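Local coordinates for protein lysyl-trna-dependent l-ysyl-phosphatidylgycerol synthase (Bacillus licheniformis, PDB 4V36) that transfers lysine from lysyl-tRNA to phosphatidylglycerol of the bacterial membrane, a lipid modification linked to bacterial resistance, at residues Q59-L64 with K88-I93; G38-F43 with L51-K56. All coordinates share one frame; numbering follows the deposited sequence.

Interaction 1 (Q59-L64 with K88-I93); sequences QRLVVL and KGYLVI
Leu61 and Ile93 hold the tight part of this parallel strand pair: Leu61 N donates to Leu91 O at 2.7 Å, and Ile93 N returns a bond to Leu61 O, also at 2.7 Å. One step on, Val63 N reaches Ile93 O at 2.6 Å, nearly straight (171° at the hydrogen). On the face of Leu61, CG2 of Val63 meets CG1 of Val92 at 4.1 Å, and Phe81 of helix 74-87 covers both valines. On the opposite face, Val62 CG2 lies near Ile93 CD1 (4.3 Å), with helix 319-330 packed against them. Toward Gln59 the contact opens to solvent. The extended side chain of Arg60 runs alongside Leu91, whose CD2 lies 4.0 Å from Arg60 CD and over one face of the guanidinium. Tyr90 swings CG beside its backbone N (chi1 -67°), which places CD2 4.0 Å from Leu61 CD1, a methyl at the ring edge; Lys88 CB sits over a ring face, and the hydroxyl bonds to Glu9. Gly89, with positive phi, is the C' residue of the Schellman motif ending helix 74-87, from which the chain enters the second strand of a beta-alpha-beta unit, consistent with the acetyltransferase-like fold of this family.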
ATOM      1  N   GLN A  59      -8.984 -14.640  18.071  1.00 23.82           N
ATOM      2  CA  GLN A  59      -9.521 -13.691  19.037  1.00 26.96           C
ATOM      3  C   GLN A  59      -8.799 -12.351  18.935  1.00 33.00           C
ATOM      4  O   GLN A  59      -8.781 -11.572  19.887  1.00 34.33           O
ATOM      5  CB  GLN A  59      -9.408 -14.243  20.462  1.00 32.51           C
ATOM      6  CG  GLN A  59     -10.295 -15.449  20.746  1.00 42.99           C
ATOM      7  CD  GLN A  59      -9.751 -16.737  20.154  1.00 51.35           C
ATOM      8  OE1 GLN A  59      -8.539 -16.950  20.109  1.00 60.67           O
ATOM      9  NE2 GLN A  59     -10.647 -17.599  19.690  1.00 53.78           N
ATOM     10  N   ARG A  60      -8.201 -12.090  17.777  1.00 29.71           N
ATOM     11  CA  ARG A  60      -7.440 -10.861  17.573  1.00 32.15           C
ATOM     12  C   ARG A  60      -7.832 -10.152  16.279  1.00 34.57           C
ATOM     13  O   ARG A  60      -7.888 -10.767  15.215  1.00 42.90           O
ATOM     14  CB  ARG A  60      -5.938 -11.158  17.573  1.00 30.09           C
ATOM     15  CG  ARG A  60      -5.457 -11.864  18.834  1.00 38.99           C
ATOM     16  CD  ARG A  60      -3.953 -12.073  18.834  1.00 39.01           C
ATOM     17  NE  ARG A  60      -3.530 -12.901  19.960  1.00 40.38           N
ATOM     18  CZ  ARG A  60      -2.264 -13.106  20.305  1.00 51.76           C
ATOM     19  NH1 ARG A  60      -1.284 -12.537  19.613  1.00 51.11           N
ATOM     20  NH2 ARG A  60      -1.975 -13.877  21.344  1.00 59.28           N
ATOM     21  N   LEU A  61      -8.103  -8.854  16.382  1.00 25.61           N
ATOM     22  CA  LEU A  61      -8.485  -8.047  15.228  1.00 22.52           C
ATOM     23  C   LEU A  61      -7.323  -7.175  14.758  1.00 23.38           C
ATOM     24  O   LEU A  61      -6.701  -6.477  15.558  1.00 24.21           O
ATOM     25  CB  LEU A  61      -9.692  -7.168  15.563  1.00 24.65           C
ATOM     26  CG  LEU A  61     -10.958  -7.856  16.081  1.00 25.09           C
ATOM     27  CD1 LEU A  61     -11.984  -6.821  16.509  1.00 30.72           C
ATOM     28  CD2 LEU A  61     -11.543  -8.779  15.026  1.00 23.07           C
ATOM     29  N   VAL A  62      -7.035  -7.215  13.460  1.00 24.55           N
ATOM     30  CA  VAL A  62      -5.961  -6.406  12.895  1.00 19.30           C
ATOM     31  C   VAL A  62      -6.513  -5.278  12.029  1.00 19.98           C
ATOM     32  O   VAL A  62      -7.088  -5.523  10.970  1.00 18.47           O
ATOM     33  CB  VAL A  62      -4.991  -7.257  12.052  1.00 20.45           C
ATOM     34  CG1 VAL A  62      -3.827  -6.404  11.565  1.00 11.21           C
ATOM     35  CG2 VAL A  62      -4.486  -8.443  12.858  1.00 17.34           C
ATOM     36  N   VAL A  63      -6.329  -4.044  12.486  1.00 19.92           N
ATOM     37  CA  VAL A  63      -6.788  -2.870  11.751  1.00 17.76           C
ATOM     38  C   VAL A  63      -5.743  -2.422  10.734  1.00 20.59           C
ATOM     39  O   VAL A  63      -4.551  -2.374  11.039  1.00 24.16           O
ATOM     40  CB  VAL A  63      -7.107  -1.700  12.704  1.00 22.90           C
ATOM     41  CG1 VAL A  63      -7.542  -0.468  11.924  1.00 16.49           C
ATOM     42  CG2 VAL A  63      -8.177  -2.106  13.704  1.00 20.61           C
ATOM     43  N   LEU A  64      -6.191  -2.100   9.523  1.00 15.28           N
ATOM     44  CA  LEU A  64      -5.290  -1.627   8.480  1.00 18.18           C
ATOM     45  C   LEU A  64      -5.206  -0.102   8.464  1.00 17.51           C
ATOM     46  O   LEU A  64      -6.102   0.574   7.959  1.00 22.75           O
ATOM     47  CB  LEU A  64      -5.736  -2.140   7.110  1.00 15.30           C
ATOM     48  CG  LEU A  64      -4.826  -1.772   5.935  1.00 22.71           C
ATOM     49  CD1 LEU A  64      -3.429  -2.332   6.150  1.00 26.49           C
ATOM     50  CD2 LEU A  64      -5.407  -2.266   4.622  1.00 24.50           C
ATOM     51  N   LYS A  88     -16.434  -8.753  23.108  1.00 49.58           N
ATOM     52  CA  LYS A  88     -16.149 -10.099  22.628  1.00 42.35           C
ATOM     53  C   LYS A  88     -14.818 -10.608  23.171  1.00 50.11           C
ATOM     54  O   LYS A  88     -14.430 -11.749  22.919  1.00 52.90           O
ATOM     55  CB  LYS A  88     -16.143 -10.132  21.099  1.00 40.78           C
ATOM     56  N   GLY A  89     -14.124  -9.754  23.917  1.00 53.41           N
ATOM     57  CA  GLY A  89     -12.844 -10.110  24.501  1.00 53.53           C
ATOM     58  C   GLY A  89     -11.752 -10.262  23.461  1.00 55.84           C
ATOM     59  O   GLY A  89     -10.858 -11.096  23.603  1.00 59.68           O
ATOM     60  N   TYR A  90     -11.824  -9.452  22.410  1.00 50.84           N
ATOM     61  CA  TYR A  90     -10.843  -9.510  21.331  1.00 42.05           C
ATOM     62  C   TYR A  90      -9.684  -8.550  21.568  1.00 38.20           C
ATOM     63  O   TYR A  90      -9.868  -7.453  22.095  1.00 37.28           O
ATOM     64  CB  TYR A  90     -11.500  -9.194  19.984  1.00 33.33           C
ATOM     65  CG  TYR A  90     -12.495 -10.232  19.513  1.00 43.32           C
ATOM     66  CD1 TYR A  90     -12.534 -11.498  20.081  1.00 55.72           C
ATOM     67  CD2 TYR A  90     -13.394  -9.944  18.493  1.00 45.41           C
ATOM     68  CE1 TYR A  90     -13.442 -12.449  19.652  1.00 54.93           C
ATOM     69  CE2 TYR A  90     -14.305 -10.887  18.057  1.00 51.02           C
ATOM     70  CZ  TYR A  90     -14.325 -12.137  18.639  1.00 53.02           C
ATOM     71  OH  TYR A  90     -15.232 -13.079  18.208  1.00 51.18           O
ATOM     72  N   LEU A  91      -8.487  -8.972  21.175  1.00 31.88           N
ATOM     73  CA  LEU A  91      -7.320  -8.102  21.198  1.00 31.21           C
ATOM     74  C   LEU A  91      -7.246  -7.333  19.883  1.00 36.72           C
ATOM     75  O   LEU A  91      -7.450  -7.906  18.814  1.00 41.68           O
ATOM     76  CB  LEU A  91      -6.041  -8.912  21.423  1.00 49.60           C
ATOM     77  CG  LEU A  91      -4.728  -8.127  21.492  1.00 62.96           C
ATOM     78  CD1 LEU A  91      -4.702  -7.217  22.711  1.00 67.31           C
ATOM     79  CD2 LEU A  91      -3.534  -9.071  21.492  1.00 62.52           C
ATOM     80  N   VAL A  92      -6.962  -6.039  19.959  1.00 33.45           N
ATOM     81  CA  VAL A  92      -6.947  -5.210  18.758  1.00 32.94           C
ATOM     82  C   VAL A  92      -5.540  -4.748  18.396  1.00 36.25           C
ATOM     83  O   VAL A  92      -4.813  -4.211  19.232  1.00 37.46           O
ATOM     84  CB  VAL A  92      -7.852  -3.978  18.917  1.00 35.19           C
ATOM     85  CG1 VAL A  92      -7.797  -3.114  17.667  1.00 31.71           C
ATOM     86  CG2 VAL A  92      -9.276  -4.408  19.203  1.00 31.25           C
ATOM     87  N   ILE A  93      -5.170  -4.964  17.139  1.00 35.07           N
ATOM     88  CA  ILE A  93      -3.868  -4.558  16.627  1.00 31.34           C
ATOM     89  C   ILE A  93      -4.039  -3.553  15.489  1.00 27.35           C
ATOM     90  O   ILE A  93      -4.906  -3.719  14.633  1.00 29.07           O
ATOM     91  CB  ILE A  93      -3.062  -5.773  16.126  1.00 26.59           C
ATOM     92  CG1 ILE A  93      -3.032  -6.871  17.192  1.00 36.29           C
ATOM     93  CG2 ILE A  93      -1.653  -5.361  15.734  1.00 24.15           C
ATOM     94  CD1 ILE A  93      -2.527  -8.204  16.684  1.00 41.49           C
TER

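Interaction 2 (G38-F43 with L51-K56)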
ATOM      1  N   GLY A  38     -12.389  -6.347  -0.774  1.00 17.90           N
ATOM      2  CA  GLY A  38     -13.454  -7.134  -0.176  1.00 18.07           C
ATOM      3  C   GLY A  38     -12.966  -8.202   0.783  1.00 29.24           C
ATOM      4  O   GLY A  38     -13.676  -9.169   1.058  1.00 37.71           O
ATOM      5  N   ASP A  39     -11.753  -8.028   1.298  1.00 19.08           N
ATOM      6  CA  ASP A  39     -11.168  -9.005   2.210  1.00 26.65           C
ATOM      7  C   ASP A  39     -11.005  -8.434   3.614  1.00 25.30           C
ATOM      8  O   ASP A  39     -10.314  -9.010   4.454  1.00 25.02           O
ATOM      9  CB  ASP A  39      -9.818  -9.491   1.678  1.00 26.41           C
ATOM     10  CG  ASP A  39      -8.793  -8.377   1.579  1.00 29.57           C
ATOM     11  OD1 ASP A  39      -9.197  -7.196   1.523  1.00 29.65           O
ATOM     12  OD2 ASP A  39      -7.582  -8.684   1.550  1.00 25.21           O
ATOM     13  N   LYS A  40     -11.643  -7.295   3.860  1.00 25.75           N
ATOM     14  CA  LYS A  40     -11.612  -6.662   5.172  1.00 26.30           C
ATOM     15  C   LYS A  40     -13.009  -6.220   5.591  1.00 25.90           C
ATOM     16  O   LYS A  40     -13.791  -5.750   4.766  1.00 22.55           O
ATOM     17  CB  LYS A  40     -10.661  -5.464   5.171  1.00 20.81           C
ATOM     18  CG  LYS A  40      -9.191  -5.838   5.093  1.00 27.28           C
ATOM     19  CD  LYS A  40      -8.322  -4.611   4.885  1.00 25.35           C
ATOM     20  CE  LYS A  40      -8.568  -3.993   3.520  1.00 26.05           C
ATOM     21  NZ  LYS A  40      -8.247  -4.947   2.422  1.00 22.57           N
ATOM     22  N   ARG A  41     -13.319  -6.377   6.875  1.00 25.95           N
ATOM     23  CA  ARG A  41     -14.597  -5.922   7.407  1.00 26.78           C
ATOM     24  C   ARG A  41     -14.532  -4.435   7.731  1.00 26.33           C
ATOM     25  O   ARG A  41     -13.457  -3.890   7.976  1.00 20.68           O
ATOM     26  CB  ARG A  41     -14.985  -6.724   8.651  1.00 27.21           C
ATOM     27  CG  ARG A  41     -15.186  -8.208   8.392  1.00 36.83           C
ATOM     28  CD  ARG A  41     -15.748  -8.916   9.615  1.00 40.68           C
ATOM     29  NE  ARG A  41     -17.061  -8.399   9.992  1.00 43.26           N
ATOM     30  CZ  ARG A  41     -18.211  -8.840   9.494  1.00 46.47           C
ATOM     31  NH1 ARG A  41     -18.216  -9.810   8.590  1.00 44.20           N
ATOM     32  NH2 ARG A  41     -19.358  -8.310   9.896  1.00 50.89           N
ATOM     33  N   PHE A  42     -15.688  -3.780   7.726  1.00 30.18           N
ATOM     34  CA  PHE A  42     -15.745  -2.343   7.964  1.00 30.32           C
ATOM     35  C   PHE A  42     -16.444  -2.014   9.277  1.00 37.11           C
ATOM     36  O   PHE A  42     -17.384  -2.699   9.682  1.00 44.59           O
ATOM     37  CB  PHE A  42     -16.456  -1.636   6.807  1.00 24.81           C
ATOM     38  CG  PHE A  42     -15.728  -1.733   5.496  1.00 25.74           C
ATOM     39  CD1 PHE A  42     -14.357  -1.932   5.461  1.00 32.42           C
ATOM     40  CD2 PHE A  42     -16.414  -1.620   4.299  1.00 28.66           C
ATOM     41  CE1 PHE A  42     -13.687  -2.021   4.257  1.00 24.86           C
ATOM     42  CE2 PHE A  42     -15.750  -1.708   3.092  1.00 34.49           C
ATOM     43  CZ  PHE A  42     -14.384  -1.909   3.071  1.00 24.88           C
ATOM     44  N   PHE A  43     -15.975  -0.962   9.940  1.00 32.81           N
ATOM     45  CA  PHE A  43     -16.613  -0.475  11.156  1.00 27.73           C
ATOM     46  C   PHE A  43     -16.827   1.031  11.070  1.00 30.77           C
ATOM     47  O   PHE A  43     -15.901   1.811  11.289  1.00 34.23           O
ATOM     48  CB  PHE A  43     -15.777  -0.823  12.390  1.00 25.33           C
ATOM     49  CG  PHE A  43     -16.437  -0.459  13.692  1.00 32.68           C
ATOM     50  CD1 PHE A  43     -17.282  -1.353  14.328  1.00 37.52           C
ATOM     51  CD2 PHE A  43     -16.212   0.776  14.281  1.00 32.16           C
ATOM     52  CE1 PHE A  43     -17.892  -1.022  15.525  1.00 40.54           C
ATOM     53  CE2 PHE A  43     -16.819   1.113  15.476  1.00 39.74           C
ATOM     54  CZ  PHE A  43     -17.660   0.212  16.099  1.00 38.20           C
ATOM     55  N   LEU A  51     -14.259   5.710   9.632  1.00 34.79           N
ATOM     56  CA  LEU A  51     -14.318   4.300   9.264  1.00 33.86           C
ATOM     57  C   LEU A  51     -13.044   3.536   9.621  1.00 32.70           C
ATOM     58  O   LEU A  51     -11.934   4.002   9.367  1.00 27.27           O
ATOM     59  CB  LEU A  51     -14.591   4.163   7.765  1.00 34.86           C
ATOM     60  CG  LEU A  51     -14.471   2.757   7.176  1.00 36.10           C
ATOM     61  CD1 LEU A  51     -15.526   1.832   7.763  1.00 47.69           C
ATOM     62  CD2 LEU A  51     -14.572   2.800   5.662  1.00 40.92           C
ATOM     63  N   ILE A  52     -13.217   2.355  10.204  1.00 26.29           N
ATOM     64  CA  ILE A  52     -12.098   1.470  10.503  1.00 19.87           C
ATOM     65  C   ILE A  52     -12.199   0.172   9.706  1.00 26.73           C
ATOM     66  O   ILE A  52     -13.193  -0.550   9.797  1.00 30.97           O
ATOM     67  CB  ILE A  52     -12.021   1.141  12.007  1.00 23.93           C
ATOM     68  CG1 ILE A  52     -11.448   2.328  12.781  1.00 23.76           C
ATOM     69  CG2 ILE A  52     -11.166  -0.096  12.243  1.00 17.29           C
ATOM     70  CD1 ILE A  52     -11.234   2.048  14.254  1.00 22.70           C
ATOM     71  N   GLN A  53     -11.169  -0.112   8.916  1.00 20.43           N
ATOM     72  CA  GLN A  53     -11.098  -1.360   8.165  1.00 26.60           C
ATOM     73  C   GLN A  53     -10.211  -2.353   8.907  1.00 22.92           C
ATOM     74  O   GLN A  53      -9.148  -1.988   9.407  1.00 24.65           O
ATOM     75  CB  GLN A  53     -10.563  -1.115   6.755  1.00 24.87           C
ATOM     76  CG  GLN A  53     -11.304  -0.031   5.995  1.00 30.57           C
ATOM     77  CD  GLN A  53     -10.763   0.173   4.594  1.00 36.05           C
ATOM     78  OE1 GLN A  53     -10.102  -0.704   4.036  1.00 30.13           O
ATOM     79  NE2 GLN A  53     -11.040   1.338   4.017  1.00 30.37           N
ATOM     80  N   PHE A  54     -10.643  -3.608   8.975  1.00 17.95           N
ATOM     81  CA  PHE A  54      -9.914  -4.600   9.754  1.00 22.69           C
ATOM     82  C   PHE A  54     -10.154  -6.026   9.278  1.00 18.70           C
ATOM     83  O   PHE A  54     -11.022  -6.281   8.443  1.00 19.35           O
ATOM     84  CB  PHE A  54     -10.293  -4.488  11.234  1.00 18.34           C
ATOM     85  CG  PHE A  54     -11.726  -4.842  11.521  1.00 20.98           C
ATOM     86  CD1 PHE A  54     -12.736  -3.913  11.329  1.00 24.57           C
ATOM     87  CD2 PHE A  54     -12.063  -6.103  11.987  1.00 27.86           C
ATOM     88  CE1 PHE A  54     -14.055  -4.236  11.593  1.00 28.23           C
ATOM     89  CE2 PHE A  54     -13.379  -6.432  12.252  1.00 28.53           C
ATOM     90  CZ  PHE A  54     -14.377  -5.496  12.055  1.00 25.21           C
ATOM     91  N   ALA A  55      -9.371  -6.951   9.822  1.00 17.95           N
ATOM     92  CA  ALA A  55      -9.547  -8.372   9.560  1.00 15.61           C
ATOM     93  C   ALA A  55      -9.477  -9.143  10.871  1.00 19.37           C
ATOM     94  O   ALA A  55      -8.763  -8.749  11.792  1.00 24.05           O
ATOM     95  CB  ALA A  55      -8.499  -8.875   8.583  1.00 18.75           C
ATOM     96  N   LYS A  56     -10.224 -10.237  10.955  1.00 30.48           N
ATOM     97  CA  LYS A  56     -10.287 -11.024  12.179  1.00 29.51           C
ATOM     98  C   LYS A  56      -9.363 -12.235  12.111  1.00 30.59           C
ATOM     99  O   LYS A  56      -9.397 -13.001  11.148  1.00 34.83           O
ATOM    100  CB  LYS A  56     -11.726 -11.471  12.450  1.00 34.12           C
ATOM    101  CG  LYS A  56     -11.908 -12.263  13.736  1.00 41.07           C
ATOM    102  CD  LYS A  56     -13.372 -12.611  13.959  1.00 42.94           C
ATOM    103  CE  LYS A  56     -13.556 -13.472  15.199  1.00 46.94           C
ATOM    104  NZ  LYS A  56     -12.837 -14.771  15.079  1.00 50.10           N
TER
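A beta hairpin joins 38-43 to 51-56, with Arg41-Phe54 and Phe43-Ile52 as hydrogen-bonded pairs around the non-hydrogen-bonded pair Phe42-Gln53. Arg41 N gives its hydrogen to Phe54 O at 2.8 Å, and Phe54 N answers to Arg41 O at 3.0 Å. Phe54 stands with CG between its backbone N and carbonyl carbon (chi1 66°), which brings the ring across to the first strand. Arg41 CB lies over one face of it in a CH-pi contact, 4.0 Å from the centroid and 24° off the normal, while Phe43 CB approaches Phe54 CE1 obliquely at 3.9 Å. Farther out, Phe54 CZ lies at the guanidinium edge while Arg41 NE bonds to Ile10 O. The 41-44 strand is the outermost at this end of the chain's mixed sheet, and helices 16-25 and 74-87 cover its two faces. On the face toward helix 16-25, Phe42 and Gln53 lie side by side, Gln53 CG 3.6 Å from Phe42 CE1 and the amide plane turned 59° from the ring; Gln53 NE2 bonds to Ser32 O. Leu51 CD1 tucks against Phe42 CB at 3.7 Å. Before the strand, Lys40 NZ salt-bridges Asp39 OD1 at 2.6 Å and also bonds to the carbonyls of Leu34 and Phe181.

In the fold
Interactions 1 and 2 are consecutive pieces of one sheet, their centres about 11 Å apart. Strand 50-57 of interaction 2 runs antiparallel beside strand 60-69 of interaction 1, and the seam is closed by probable hydrogen bonds from Val62 N to Ala55 O at 2.8 Å and from Leu64 N to Gln53 O at 3.0 Å. Phe81 of helix 74-87 reaches both contacts, meeting Phe43, Ile52 and Phe54 in interaction 2. Neither contact supplies a residue to the pocket holding the lysine amide, which includes Trp172 and Asp224; the side chain of Lys40 lies about 11 Å from that ligand.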